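Nisin biosynthesis protein NisC (Lactococcus lactis subsp. lactis, PDB 2G0D) is a zinc-containing cyclase that closes the thioether rings of the lantibiotic nisin during its biosynthesis. Local coordinates at residues G79-G84 with R396-L401; G139-L144 with G212-Y217; Y146-N151 with H219-S224; F165-T170 with L229-K234; Y394-Q397 with F402-F405. All blocks are in the same frame, centred on the assembly; numbering follows the deposited sequence.

Contact 1. Residues G79-G84 with R396-L401; sequences GSLYSG and RQALLL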
# COMPACT_ATOMS: atom_id res chain seq x y z
N GLY A 79 2.01 15.47 0.64
CA GLY A 79 1.22 14.85 1.69
C GLY A 79 1.13 13.33 1.53
O GLY A 79 0.39 12.70 2.24
N SER A 80 1.93 12.76 0.64
CA SER A 80 1.75 11.39 0.16
C SER A 80 2.04 10.31 1.22
O SER A 80 2.83 10.51 2.13
CB SER A 80 2.60 11.15 -1.09
OG SER A 80 3.93 10.82 -0.76
N LEU A 81 1.37 9.17 1.08
CA LEU A 81 1.60 8.03 2.00
C LEU A 81 3.08 7.60 2.05
O LEU A 81 3.64 7.48 3.13
CB LEU A 81 0.70 6.83 1.64
CG LEU A 81 0.80 5.54 2.49
CD1 LEU A 81 0.41 5.76 3.96
CD2 LEU A 81 -0.07 4.41 1.92
N TYR A 82 3.69 7.37 0.89
CA TYR A 82 5.04 6.78 0.85
C TYR A 82 6.19 7.77 0.85
O TYR A 82 7.30 7.38 1.16
CB TYR A 82 5.18 5.73 -0.26
CG TYR A 82 4.65 4.37 0.17
CD1 TYR A 82 3.30 4.09 0.12
CD2 TYR A 82 5.53 3.39 0.66
CE1 TYR A 82 2.81 2.85 0.55
CE2 TYR A 82 5.05 2.15 1.10
CZ TYR A 82 3.70 1.89 1.02
OH TYR A 82 3.23 0.68 1.44
N SER A 83 5.94 9.03 0.48
CA SER A 83 7.01 10.06 0.49
C SER A 83 6.69 11.26 1.36
O SER A 83 7.58 12.06 1.63
CB SER A 83 7.32 10.57 -0.92
OG SER A 83 7.70 9.50 -1.74
N GLY A 84 5.44 11.43 1.77
CA GLY A 84 5.04 12.68 2.38
C GLY A 84 4.49 12.60 3.79
O GLY A 84 4.80 11.67 4.54
N ARG A 396 0.31 -1.84 8.59
CA ARG A 396 -0.43 -2.58 7.55
C ARG A 396 -1.31 -1.73 6.64
O ARG A 396 -1.57 -2.12 5.49
CB ARG A 396 -1.29 -3.69 8.19
CG ARG A 396 -0.51 -4.95 8.50
CD ARG A 396 -1.31 -5.95 9.40
NE ARG A 396 -0.49 -7.15 9.67
CZ ARG A 396 -0.70 -8.05 10.63
NH1 ARG A 396 0.16 -9.07 10.74
NH2 ARG A 396 -1.75 -7.96 11.48
N GLN A 397 -1.75 -0.58 7.17
CA GLN A 397 -2.53 0.41 6.42
C GLN A 397 -1.81 0.82 5.16
O GLN A 397 -2.46 1.08 4.14
CB GLN A 397 -2.79 1.65 7.28
CG GLN A 397 -4.04 2.46 6.90
CD GLN A 397 -5.37 1.74 7.28
OE1 GLN A 397 -6.49 2.20 6.94
NE2 GLN A 397 -5.24 0.62 7.96
N ALA A 398 -0.49 0.92 5.22
CA ALA A 398 0.32 1.37 4.09
C ALA A 398 0.28 0.39 2.91
O ALA A 398 0.61 0.75 1.78
CB ALA A 398 1.75 1.58 4.54
N LEU A 399 -0.10 -0.86 3.20
CA LEU A 399 -0.20 -1.93 2.20
C LEU A 399 -1.63 -2.24 1.84
O LEU A 399 -1.89 -3.20 1.11
CB LEU A 399 0.48 -3.21 2.74
CG LEU A 399 2.00 -3.18 2.95
CD1 LEU A 399 2.52 -4.53 3.49
CD2 LEU A 399 2.70 -2.86 1.65
N LEU A 400 -2.57 -1.44 2.35
CA LEU A 400 -4.02 -1.67 2.20
C LEU A 400 -4.42 -3.03 2.74
O LEU A 400 -5.27 -3.74 2.16
CB LEU A 400 -4.52 -1.53 0.74
CG LEU A 400 -4.13 -0.30 -0.10
CD1 LEU A 400 -4.85 -0.35 -1.47
CD2 LEU A 400 -4.38 1.05 0.62
N LEU A 401 -3.83 -3.38 3.87
CA LEU A 401 -4.20 -4.60 4.58
C LEU A 401 -4.98 -4.12 5.77
O LEU A 401 -4.41 -3.55 6.70
CB LEU A 401 -2.96 -5.40 4.98
CG LEU A 401 -2.08 -5.78 3.79
CD1 LEU A 401 -0.78 -6.54 4.24
CD2 LEU A 401 -2.85 -6.58 2.69

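Contact 2. Residues G139-L144 with G212-Y217; sequences GLSGIL and GCILAY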
# COMPACT_ATOMS: atom_id res chain seq x y z
N GLY A 139 -0.25 9.09 -4.44
CA GLY A 139 -1.52 9.80 -4.70
C GLY A 139 -2.59 9.69 -3.62
O GLY A 139 -2.31 9.28 -2.50
N LEU A 140 -3.81 10.03 -3.99
CA LEU A 140 -4.89 10.27 -3.04
C LEU A 140 -5.40 8.99 -2.38
O LEU A 140 -5.89 9.05 -1.24
CB LEU A 140 -6.06 11.00 -3.73
CG LEU A 140 -5.83 12.45 -4.24
CD1 LEU A 140 -7.11 13.08 -4.77
CD2 LEU A 140 -5.25 13.33 -3.16
N SER A 141 -5.34 7.86 -3.09
CA SER A 141 -5.79 6.56 -2.54
C SER A 141 -4.99 6.20 -1.27
O SER A 141 -5.57 5.88 -0.23
CB SER A 141 -5.62 5.44 -3.57
OG SER A 141 -6.58 5.55 -4.60
N GLY A 142 -3.66 6.28 -1.38
CA GLY A 142 -2.76 6.06 -0.25
C GLY A 142 -3.00 7.05 0.90
O GLY A 142 -3.03 6.66 2.06
N ILE A 143 -3.20 8.32 0.57
CA ILE A 143 -3.52 9.34 1.58
C ILE A 143 -4.82 9.02 2.31
O ILE A 143 -4.87 9.09 3.53
CB ILE A 143 -3.55 10.76 0.98
CG1 ILE A 143 -2.13 11.22 0.64
CG2 ILE A 143 -4.23 11.78 1.93
CD1 ILE A 143 -2.03 12.59 -0.12
N LEU A 144 -5.85 8.64 1.55
CA LEU A 144 -7.15 8.23 2.11
C LEU A 144 -7.02 7.01 3.05
O LEU A 144 -7.69 6.91 4.06
CB LEU A 144 -8.14 7.98 0.97
CG LEU A 144 -9.62 7.68 1.27
CD1 LEU A 144 -10.25 8.74 2.19
CD2 LEU A 144 -10.40 7.56 -0.00
N GLY A 212 -10.06 0.82 -6.35
CA GLY A 212 -11.11 -0.11 -5.95
C GLY A 212 -11.05 -0.50 -4.48
O GLY A 212 -12.06 -0.40 -3.78
N CYS A 213 -9.87 -0.92 -4.00
CA CYS A 213 -9.69 -1.29 -2.60
C CYS A 213 -10.04 -0.14 -1.68
O CYS A 213 -10.74 -0.34 -0.68
CB CYS A 213 -8.25 -1.74 -2.30
SG CYS A 213 -7.82 -3.36 -3.03
N ILE A 214 -9.57 1.07 -2.01
CA ILE A 214 -9.78 2.20 -1.11
C ILE A 214 -11.25 2.60 -1.07
O ILE A 214 -11.78 2.96 -0.00
CB ILE A 214 -8.79 3.41 -1.34
CG1 ILE A 214 -8.55 4.18 -0.04
CG2 ILE A 214 -9.28 4.37 -2.44
CD1 ILE A 214 -7.92 3.32 1.11
N LEU A 215 -11.93 2.50 -2.21
CA LEU A 215 -13.39 2.75 -2.22
C LEU A 215 -14.22 1.74 -1.46
O LEU A 215 -15.24 2.12 -0.85
CB LEU A 215 -13.92 2.85 -3.65
CG LEU A 215 -13.35 4.03 -4.45
CD1 LEU A 215 -13.82 3.91 -5.89
CD2 LEU A 215 -13.71 5.41 -3.86
N ALA A 216 -13.83 0.47 -1.51
CA ALA A 216 -14.48 -0.57 -0.73
C ALA A 216 -14.25 -0.31 0.76
O ALA A 216 -15.19 -0.37 1.56
CB ALA A 216 -13.93 -1.96 -1.13
N TYR A 217 -12.99 -0.04 1.13
CA TYR A 217 -12.64 0.26 2.53
C TYR A 217 -13.38 1.48 3.04
O TYR A 217 -13.93 1.42 4.12
CB TYR A 217 -11.13 0.40 2.72
CG TYR A 217 -10.67 0.62 4.16
CD1 TYR A 217 -10.99 -0.29 5.17
CD2 TYR A 217 -9.88 1.73 4.50
CE1 TYR A 217 -10.55 -0.10 6.48
CE2 TYR A 217 -9.43 1.91 5.81
CZ TYR A 217 -9.76 1.00 6.78
OH TYR A 217 -9.32 1.20 8.07

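Contact 3. Residues Y146-N151 with H219-S224; sequences YLLLIN and HIKGYS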
# COMPACT_ATOMS: atom_id res chain seq x y z
N TYR A 146 -4.59 6.26 5.11
CA TYR A 146 -4.24 6.88 6.38
C TYR A 146 -5.42 7.67 6.98
O TYR A 146 -5.75 7.48 8.16
CB TYR A 146 -3.01 7.80 6.28
CG TYR A 146 -2.88 8.70 7.50
CD1 TYR A 146 -2.43 8.19 8.73
CD2 TYR A 146 -3.24 10.04 7.44
CE1 TYR A 146 -2.35 9.01 9.87
CE2 TYR A 146 -3.17 10.87 8.58
CZ TYR A 146 -2.74 10.34 9.79
OH TYR A 146 -2.66 11.16 10.91
N LEU A 147 -6.04 8.54 6.18
CA LEU A 147 -7.14 9.41 6.68
C LEU A 147 -8.26 8.62 7.33
O LEU A 147 -8.76 9.04 8.37
CB LEU A 147 -7.69 10.36 5.60
CG LEU A 147 -6.70 11.44 5.12
CD1 LEU A 147 -7.27 12.17 3.88
CD2 LEU A 147 -6.36 12.45 6.22
N LEU A 148 -8.61 7.45 6.76
CA LEU A 148 -9.71 6.62 7.24
C LEU A 148 -9.51 5.98 8.63
O LEU A 148 -10.46 5.46 9.23
CB LEU A 148 -10.10 5.56 6.20
CG LEU A 148 -10.78 6.14 4.95
CD1 LEU A 148 -10.77 5.11 3.84
CD2 LEU A 148 -12.22 6.64 5.23
N LEU A 149 -8.29 6.06 9.14
CA LEU A 149 -7.99 5.69 10.53
C LEU A 149 -8.33 6.80 11.53
O LEU A 149 -8.32 6.55 12.73
CB LEU A 149 -6.50 5.36 10.67
CG LEU A 149 -5.98 4.09 9.97
CD1 LEU A 149 -4.46 4.07 10.11
CD2 LEU A 149 -6.64 2.81 10.57
N ILE A 150 -8.55 8.03 11.06
CA ILE A 150 -8.92 9.11 11.97
C ILE A 150 -10.44 9.16 12.10
O ILE A 150 -11.15 9.35 11.11
CB ILE A 150 -8.39 10.50 11.48
CG1 ILE A 150 -6.90 10.45 11.13
CG2 ILE A 150 -8.66 11.57 12.51
CD1 ILE A 150 -6.43 11.70 10.38
N ASN A 151 -10.94 9.01 13.33
CA ASN A 151 -12.39 9.03 13.56
C ASN A 151 -12.98 10.43 13.78
O ASN A 151 -14.19 10.60 13.79
CB ASN A 151 -12.78 8.08 14.70
CG ASN A 151 -12.38 6.63 14.42
OD1 ASN A 151 -11.71 6.00 15.23
ND2 ASN A 151 -12.78 6.10 13.26
N HIS A 219 -16.34 2.61 1.97
CA HIS A 219 -17.70 2.13 2.22
C HIS A 219 -17.90 1.44 3.59
O HIS A 219 -18.81 1.80 4.32
CB HIS A 219 -18.23 1.23 1.11
CG HIS A 219 -19.61 0.70 1.37
ND1 HIS A 219 -19.87 -0.63 1.63
CD2 HIS A 219 -20.81 1.34 1.46
CE1 HIS A 219 -21.17 -0.79 1.82
NE2 HIS A 219 -21.76 0.39 1.73
N ILE A 220 -17.05 0.47 3.93
CA ILE A 220 -17.20 -0.20 5.22
C ILE A 220 -16.93 0.76 6.39
O ILE A 220 -17.47 0.57 7.48
CB ILE A 220 -16.35 -1.53 5.38
CG1 ILE A 220 -14.84 -1.26 5.39
CG2 ILE A 220 -16.79 -2.60 4.38
CD1 ILE A 220 -14.29 -1.16 6.80
N LYS A 221 -16.13 1.79 6.15
CA LYS A 221 -15.86 2.79 7.18
C LYS A 221 -17.04 3.76 7.42
O LYS A 221 -17.07 4.46 8.43
CB LYS A 221 -14.56 3.54 6.90
CG LYS A 221 -13.28 2.69 7.10
CD LYS A 221 -13.26 2.05 8.51
CE LYS A 221 -12.07 2.46 9.26
NZ LYS A 221 -12.12 2.03 10.69
N GLY A 222 -17.99 3.78 6.48
CA GLY A 222 -19.21 4.61 6.58
C GLY A 222 -19.25 5.73 5.54
O GLY A 222 -20.15 6.55 5.56
N TYR A 223 -18.27 5.73 4.64
CA TYR A 223 -18.11 6.77 3.63
C TYR A 223 -18.30 6.21 2.22
O TYR A 223 -17.35 5.66 1.61
CB TYR A 223 -16.72 7.44 3.76
CG TYR A 223 -16.43 8.01 5.14
CD1 TYR A 223 -16.74 9.35 5.46
CD2 TYR A 223 -15.85 7.22 6.13
CE1 TYR A 223 -16.47 9.87 6.73
CE2 TYR A 223 -15.58 7.73 7.40
CZ TYR A 223 -15.88 9.04 7.70
OH TYR A 223 -15.61 9.49 8.97
N SER A 224 -19.52 6.33 1.71
CA SER A 224 -19.85 5.97 0.34
C SER A 224 -21.12 6.63 -0.10
O SER A 224 -21.91 7.07 0.74
CB SER A 224 -20.00 4.46 0.19
OG SER A 224 -21.08 3.98 0.96
O HOH W 1 -11.10 4.42 11.69

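Contact 4. Residues F165-T170 with L229-K234; sequences FLSNLT and LSALQK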
# COMPACT_ATOMS: atom_id res chain seq x y z
N PHE A 165 -13.77 12.46 -5.93
CA PHE A 165 -12.74 12.67 -6.93
C PHE A 165 -12.20 11.37 -7.54
O PHE A 165 -12.07 11.26 -8.77
CB PHE A 165 -11.60 13.50 -6.34
CG PHE A 165 -10.42 13.65 -7.26
CD1 PHE A 165 -10.34 14.72 -8.15
CD2 PHE A 165 -9.38 12.72 -7.23
CE1 PHE A 165 -9.24 14.85 -9.00
CE2 PHE A 165 -8.28 12.84 -8.07
CZ PHE A 165 -8.21 13.91 -8.95
N LEU A 166 -11.89 10.38 -6.70
CA LEU A 166 -11.50 9.07 -7.19
C LEU A 166 -12.59 8.39 -8.05
O LEU A 166 -12.30 7.96 -9.17
CB LEU A 166 -11.03 8.14 -6.05
CG LEU A 166 -9.80 8.58 -5.22
CD1 LEU A 166 -9.57 7.68 -3.95
CD2 LEU A 166 -8.55 8.69 -6.10
N SER A 167 -13.81 8.27 -7.53
CA SER A 167 -14.94 7.66 -8.26
C SER A 167 -15.13 8.25 -9.65
O SER A 167 -15.33 7.53 -10.62
CB SER A 167 -16.26 7.80 -7.48
OG SER A 167 -16.15 7.23 -6.18
N ASN A 168 -15.07 9.58 -9.72
CA ASN A 168 -15.22 10.29 -10.98
C ASN A 168 -14.13 9.94 -12.02
O ASN A 168 -14.37 10.04 -13.21
CB ASN A 168 -15.27 11.80 -10.74
CG ASN A 168 -15.49 12.58 -12.01
OD1 ASN A 168 -16.58 12.56 -12.59
ND2 ASN A 168 -14.46 13.27 -12.46
N LEU A 169 -12.96 9.50 -11.55
CA LEU A 169 -11.90 9.07 -12.45
C LEU A 169 -12.21 7.72 -13.11
O LEU A 169 -11.50 7.31 -14.03
CB LEU A 169 -10.54 9.04 -11.75
CG LEU A 169 -9.96 10.40 -11.34
CD1 LEU A 169 -8.68 10.23 -10.57
CD2 LEU A 169 -9.76 11.37 -12.53
N THR A 170 -13.26 7.05 -12.66
CA THR A 170 -13.64 5.77 -13.27
C THR A 170 -14.67 5.98 -14.40
O THR A 170 -15.08 5.03 -15.07
CB THR A 170 -14.17 4.75 -12.22
OG1 THR A 170 -15.49 5.10 -11.80
CG2 THR A 170 -13.26 4.70 -11.00
N LEU A 229 -19.90 3.51 -4.98
CA LEU A 229 -20.27 2.09 -5.11
C LEU A 229 -20.33 1.67 -6.57
O LEU A 229 -19.92 0.56 -6.92
CB LEU A 229 -21.59 1.77 -4.38
CG LEU A 229 -21.55 1.75 -2.84
CD1 LEU A 229 -22.96 1.65 -2.23
CD2 LEU A 229 -20.67 0.65 -2.27
N SER A 230 -20.81 2.57 -7.43
CA SER A 230 -20.76 2.32 -8.87
C SER A 230 -19.34 2.33 -9.41
O SER A 230 -19.04 1.62 -10.37
CB SER A 230 -21.65 3.31 -9.64
OG SER A 230 -23.00 3.24 -9.19
N ALA A 231 -18.45 3.13 -8.82
CA ALA A 231 -17.03 3.12 -9.22
C ALA A 231 -16.36 1.80 -8.87
O ALA A 231 -15.61 1.23 -9.66
CB ALA A 231 -16.29 4.28 -8.59
N LEU A 232 -16.66 1.30 -7.68
CA LEU A 232 -16.15 0.02 -7.20
C LEU A 232 -16.62 -1.14 -8.08
O LEU A 232 -15.82 -1.98 -8.50
CB LEU A 232 -16.61 -0.20 -5.76
CG LEU A 232 -16.26 -1.51 -5.06
CD1 LEU A 232 -14.74 -1.75 -5.11
CD2 LEU A 232 -16.79 -1.52 -3.62
N GLN A 233 -17.93 -1.19 -8.34
CA GLN A 233 -18.53 -2.19 -9.23
C GLN A 233 -17.90 -2.21 -10.62
O GLN A 233 -17.53 -3.27 -11.12
CB GLN A 233 -20.04 -1.94 -9.34
CG GLN A 233 -20.82 -3.19 -9.59
CD GLN A 233 -21.16 -3.95 -8.31
OE1 GLN A 233 -20.83 -5.14 -8.18
NE2 GLN A 233 -21.82 -3.27 -7.37
N LYS A 234 -17.76 -1.03 -11.23
CA LYS A 234 -17.14 -0.87 -12.55
C LYS A 234 -15.70 -1.39 -12.57
O LYS A 234 -15.30 -2.09 -13.50
CB LYS A 234 -17.17 0.59 -12.99
CG LYS A 234 -16.40 0.84 -14.28
CD LYS A 234 -16.91 2.06 -15.04
CE LYS A 234 -16.10 2.22 -16.32
NZ LYS A 234 -16.28 3.55 -16.97

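Contact 5. Residues Y394-Q397 with F402-F405; sequences YWRQ and FDDF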
# COMPACT_ATOMS: atom_id res chain seq x y z
N TYR A 394 -0.03 0.97 13.05
CA TYR A 394 -0.89 0.82 11.88
C TYR A 394 -0.12 0.57 10.59
O TYR A 394 -0.58 0.95 9.51
CB TYR A 394 -1.85 2.04 11.73
CG TYR A 394 -2.79 2.22 12.91
CD1 TYR A 394 -4.05 1.64 12.92
CD2 TYR A 394 -2.39 2.95 14.03
CE1 TYR A 394 -4.92 1.80 14.02
CE2 TYR A 394 -3.22 3.10 15.14
CZ TYR A 394 -4.48 2.53 15.13
OH TYR A 394 -5.30 2.73 16.23
N TRP A 395 1.05 -0.05 10.68
CA TRP A 395 1.91 -0.24 9.49
C TRP A 395 1.20 -0.89 8.31
O TRP A 395 1.47 -0.53 7.15
CB TRP A 395 3.18 -1.04 9.81
CG TRP A 395 2.99 -2.53 10.10
CD1 TRP A 395 2.55 -3.09 11.29
CD2 TRP A 395 3.29 -3.63 9.22
NE1 TRP A 395 2.56 -4.46 11.18
CE2 TRP A 395 3.00 -4.82 9.94
CE3 TRP A 395 3.78 -3.73 7.90
CZ2 TRP A 395 3.18 -6.10 9.38
CZ3 TRP A 395 3.96 -5.01 7.35
CH2 TRP A 395 3.65 -6.17 8.09
N ARG A 396 0.31 -1.84 8.59
CA ARG A 396 -0.43 -2.58 7.55
C ARG A 396 -1.31 -1.73 6.64
O ARG A 396 -1.57 -2.12 5.49
CB ARG A 396 -1.29 -3.69 8.19
CG ARG A 396 -0.51 -4.95 8.50
CD ARG A 396 -1.31 -5.95 9.40
NE ARG A 396 -0.49 -7.15 9.67
CZ ARG A 396 -0.70 -8.05 10.63
NH1 ARG A 396 0.16 -9.07 10.74
NH2 ARG A 396 -1.75 -7.96 11.48
N GLN A 397 -1.75 -0.58 7.17
CA GLN A 397 -2.53 0.41 6.42
C GLN A 397 -1.81 0.82 5.16
O GLN A 397 -2.46 1.08 4.14
CB GLN A 397 -2.79 1.65 7.28
CG GLN A 397 -4.04 2.46 6.90
CD GLN A 397 -5.37 1.74 7.28
OE1 GLN A 397 -6.49 2.20 6.94
NE2 GLN A 397 -5.24 0.62 7.96
N PHE A 402 -6.30 -4.32 5.71
CA PHE A 402 -7.23 -3.66 6.62
C PHE A 402 -7.78 -4.67 7.64
O PHE A 402 -8.78 -5.35 7.37
CB PHE A 402 -8.38 -3.06 5.78
CG PHE A 402 -7.93 -2.03 4.75
CD1 PHE A 402 -7.13 -0.93 5.13
CD2 PHE A 402 -8.39 -2.11 3.43
CE1 PHE A 402 -6.74 0.05 4.19
CE2 PHE A 402 -8.00 -1.15 2.47
CZ PHE A 402 -7.20 -0.03 2.87
N ASP A 403 -7.09 -4.76 8.79
CA ASP A 403 -7.41 -5.68 9.87
C ASP A 403 -8.76 -5.39 10.47
O ASP A 403 -9.39 -6.29 11.05
CB ASP A 403 -6.38 -5.63 11.01
CG ASP A 403 -5.05 -6.29 10.65
OD1 ASP A 403 -4.88 -6.81 9.51
OD2 ASP A 403 -4.14 -6.24 11.53
N ASP A 404 -9.22 -4.14 10.32
CA ASP A 404 -10.52 -3.67 10.84
C ASP A 404 -11.67 -3.73 9.83
O ASP A 404 -12.77 -3.23 10.11
CB ASP A 404 -10.40 -2.23 11.35
CG ASP A 404 -10.04 -1.23 10.23
OD1 ASP A 404 -9.41 -1.63 9.21
OD2 ASP A 404 -10.36 -0.03 10.39
N PHE A 405 -11.43 -4.36 8.68
CA PHE A 405 -12.37 -4.35 7.59
C PHE A 405 -13.76 -4.85 8.01
O PHE A 405 -14.78 -4.45 7.44
CB PHE A 405 -11.85 -5.18 6.39
CG PHE A 405 -12.47 -4.78 5.07
CD1 PHE A 405 -11.90 -3.77 4.29
CD2 PHE A 405 -13.65 -5.39 4.61
CE1 PHE A 405 -12.50 -3.35 3.07
CE2 PHE A 405 -14.24 -4.98 3.41
CZ PHE A 405 -13.66 -3.94 2.64

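Contact 1. Residues G79-G84 with R396-L401
Tyr-82 reaches across to Ala-398 with the far end of its ring. From CB the ring extends toward 396-401, and its first atom to meet that segment is CE1, 3.3 Å from Ala-398 O; CZ follows, 4.0 Å from Ala-398 CB. At the tip, the Tyr-82 hydroxyl donates a hydrogen bond from OH to Ala-398 O over 2.6 Å. That oxygen lies at the ring edge, close to the ring plane. Seen from the acceptor, the donor stands well above the carbonyl plane, with a C=O...donor angle of 112°, so the bond is short but uses no lone-pair direction. Two methyl groups, Leu-399 CD2 and Ala-398 CB, also touch Tyr-82 OH, each at 3.6 Å. Leu-81 adds a second prong. With CG opposite its backbone N (chi1 180°), it brings CD2 to 3.7 Å from Ala-398 O. Behind both prongs, Ser-80 OG accepts from Ser-83 N, an ST motif. The Leu-399 side chain lies about 9 Å from the zinc ion held by Cys-278, Cys-324 and His-325. The contact joins the loop between helices 53-74 and 85-92 to the loop after helix 376-387, its centre about 5 Å from that of the chain, within the alpha toroid of this LanC-like cyclase.

Contact 2. Residues G139-L144 with G212-Y217
Ser-141 and Ile-214 mark the closest backbone approach, CA to CA 6.1 Å, between helices 140-147 and 208-221, which run in the same general direction here. Ile-214 supplies the whole of one side of the contact, and its two branches meet different partners. The CG1 branch lies against the first turn of the opposing helix, with CG1 3.4 Å from Ser-141 O and CD1 3.7 Å from the same oxygen. CG2, placed in the crowded position between the backbone N and the carbonyl carbon, sits 3.7 Å from Ser-141 OG. That hydroxyl bonds to Tyr-134 O, so it meets the methyl group by van der Waals contact. Lateral packing of this kind, about 9 Å from the centre of the chain, is consistent with neighbouring inner helices of an alpha toroid. One turn further on, Leu-144 points toward Ile-214 with CG set opposite its own backbone N (chi1 -174°). The two side chains cross obliquely, and Leu-144 CD2 lies 3.9 Å from Ile-214 CG1, while CB and CG of the leucine lie about as near the same methylene. Leu-166 of helix 156-168 touches both Ser-141 and Ile-214, and Ile-162 of that helix packs on Leu-144.

Contact 3. Residues Y146-N151 with H219-S224
Leu-148 and Tyr-223 run antiparallel alongside each other, the leucine presenting one methyl group obliquely to the ring. Leu-148 CD2 lies 3.8 Å from Tyr-223 CD2 and nearly as close to CE2. While Tyr-223 meets the side chain of Leu-148, Lys-221 reaches its carbonyl end. The lysine chain bends at chi2 (-54°) and chi3 (-121°), and this folding brings CE in front of the leucine carbonyl, 3.4 Å from Leu-148 O. The ammonium group does not bond that carbonyl directly. A water joins them instead, donating to Leu-148 O at 2.7 Å and accepting from Lys-221 NZ at 2.8 Å. The same water accepts from Asn-151 ND2 at 2.8 Å, so three groups from the two segments fix its position. Gly-222, with a positive phi of 113°, closes helix 208-221 in a Schellman motif and turns the chain so that Tyr-223 follows Lys-221 onto the leucine; on the other segment a type I turn runs from Leu-147 to Ile-150. Lys-221 NZ also forms a salt bridge with Asp-404, and Tyr-223 OH bonds Asp-156. The contact therefore joins the C-terminal ends of helices 140-147 and 208-221, with Tyr-223 leaning on Lys-159 and Ile-163 of helix 156-168.

Contact 4. Residues F165-T170 with L229-K234
Ala-231 packs its methyl group into the angle between Ser-167 and Thr-170, where helix 156-168 comes very near helix 226-242: Ser-167 CA and Ala-231 CA are just 5.1 Å apart. Each of these helices follows one of the pair 140-147 and 208-221, and the contact's distance of about 19 Å from the chain centre is consistent with the outer layer of the alpha toroid. Among the van der Waals contacts, Ala-231 CB lies 3.7 Å from Ser-167 CB. It also touches both branches of the threonine, at 3.4 Å from Thr-170 OG1 and 3.9 Å from Thr-170 CG2. The small side chains of Ser-167 and Ala-231 are consistent with so short a spacing. Leu-215 of helix 208-221 touches both, so a third helix closes this side of the joint.

The hydrogen bonds fall into two sets. Within 165-170, Thr-170 turns its hydroxyl back toward Ser-167: chi1 of 75° sets OG1 between its own N and carbonyl carbon, from where it donates to Ser-167 O over 2.7 Å, in the carbonyl plane. Thr-170 N donates to the same oxygen, which thus accepts from both backbone and side chain of one residue. Ser-167 OG is engaged separately, with Ile-163 O. Across the segments, Lys-234 extends its chain beyond CG and donates from NZ to Thr-170 O over 2.7 Å. With a C=O...donor angle of 163°, the ammonium lies nearly along the C=O axis.

Chemically, then, a positive charge meets a carbonyl near the C-terminal end of helix 156-168, where the helix dipole would probably strengthen the attraction.

Contact 5. Residues Y394-Q397 with F402-F405
Arg-396 and Asp-403 form a salt bridge between the start of a 3-10 segment (from 395) and a type I beta turn (402-405), both in the C-terminal loop after helix 376-387. Arg-396 NH2 donates to Asp-403 OD2 over 2.9 Å, with an N-H...acceptor angle of 157°. The acceptor lies in the guanidinium plane, at its edge, and OD2 is met on its syn side; the two planes are nevertheless turned 65° apart, so the bridge rests on one N-H...O bond, not a coplanar two-bond pair. Both have further partners. Arg-396 NE makes a salt bridge with Glu-332, and Asp-403 OD1 makes another with Arg-339, so the two carboxylate oxygens serve different arginines in an alternating network of charges.

Each turn closes with one backbone bond: Gln-397 N donates to Tyr-394 O at 3.0 Å, and Phe-405 N to Phe-402 O at 3.1 Å. Phe-402 N bonds the hydroxyl of Tyr-290, and Gln-397 O accepts from Ser-145. Beside the charged pair, the Gln-397 amide crosses the edge of the Phe-402 ring with planes 60° apart, its CD 3.8 Å from Phe-402 CE1. Phe-402 also stacks with Tyr-217, whose hydroxyl bonds Asp-404 OD2. The aliphatic part of the arginine is held too: Arg-396 CG sits 3.8 Å above the plane of the Trp-395 ring, over its centre.

Overall arrangement
Contact 1 closes a loop of more than 300 residues, and contacts 2, 3 and 4, whose segments alternate along the chain, are nested within it; contact 5 follows those three in series. Contacts 2 and 3, centres 10 Å apart, are successive stations along the helix pair 140-147 and 208-221. Contact 4 joins the next helix after each, 156-168 and 226-242, its centre 11 Å from that of contact 2. Contact 5 shares Arg-396 and Gln-397 with contact 1. Contacts 1 to 4 lie at increasing distance from the centre of the chain, from 5 to 19 Å, while contact 5 returns to about 10 Å. The C-terminal loop touches the segments of contacts 2 and 3, but not those of contact 4.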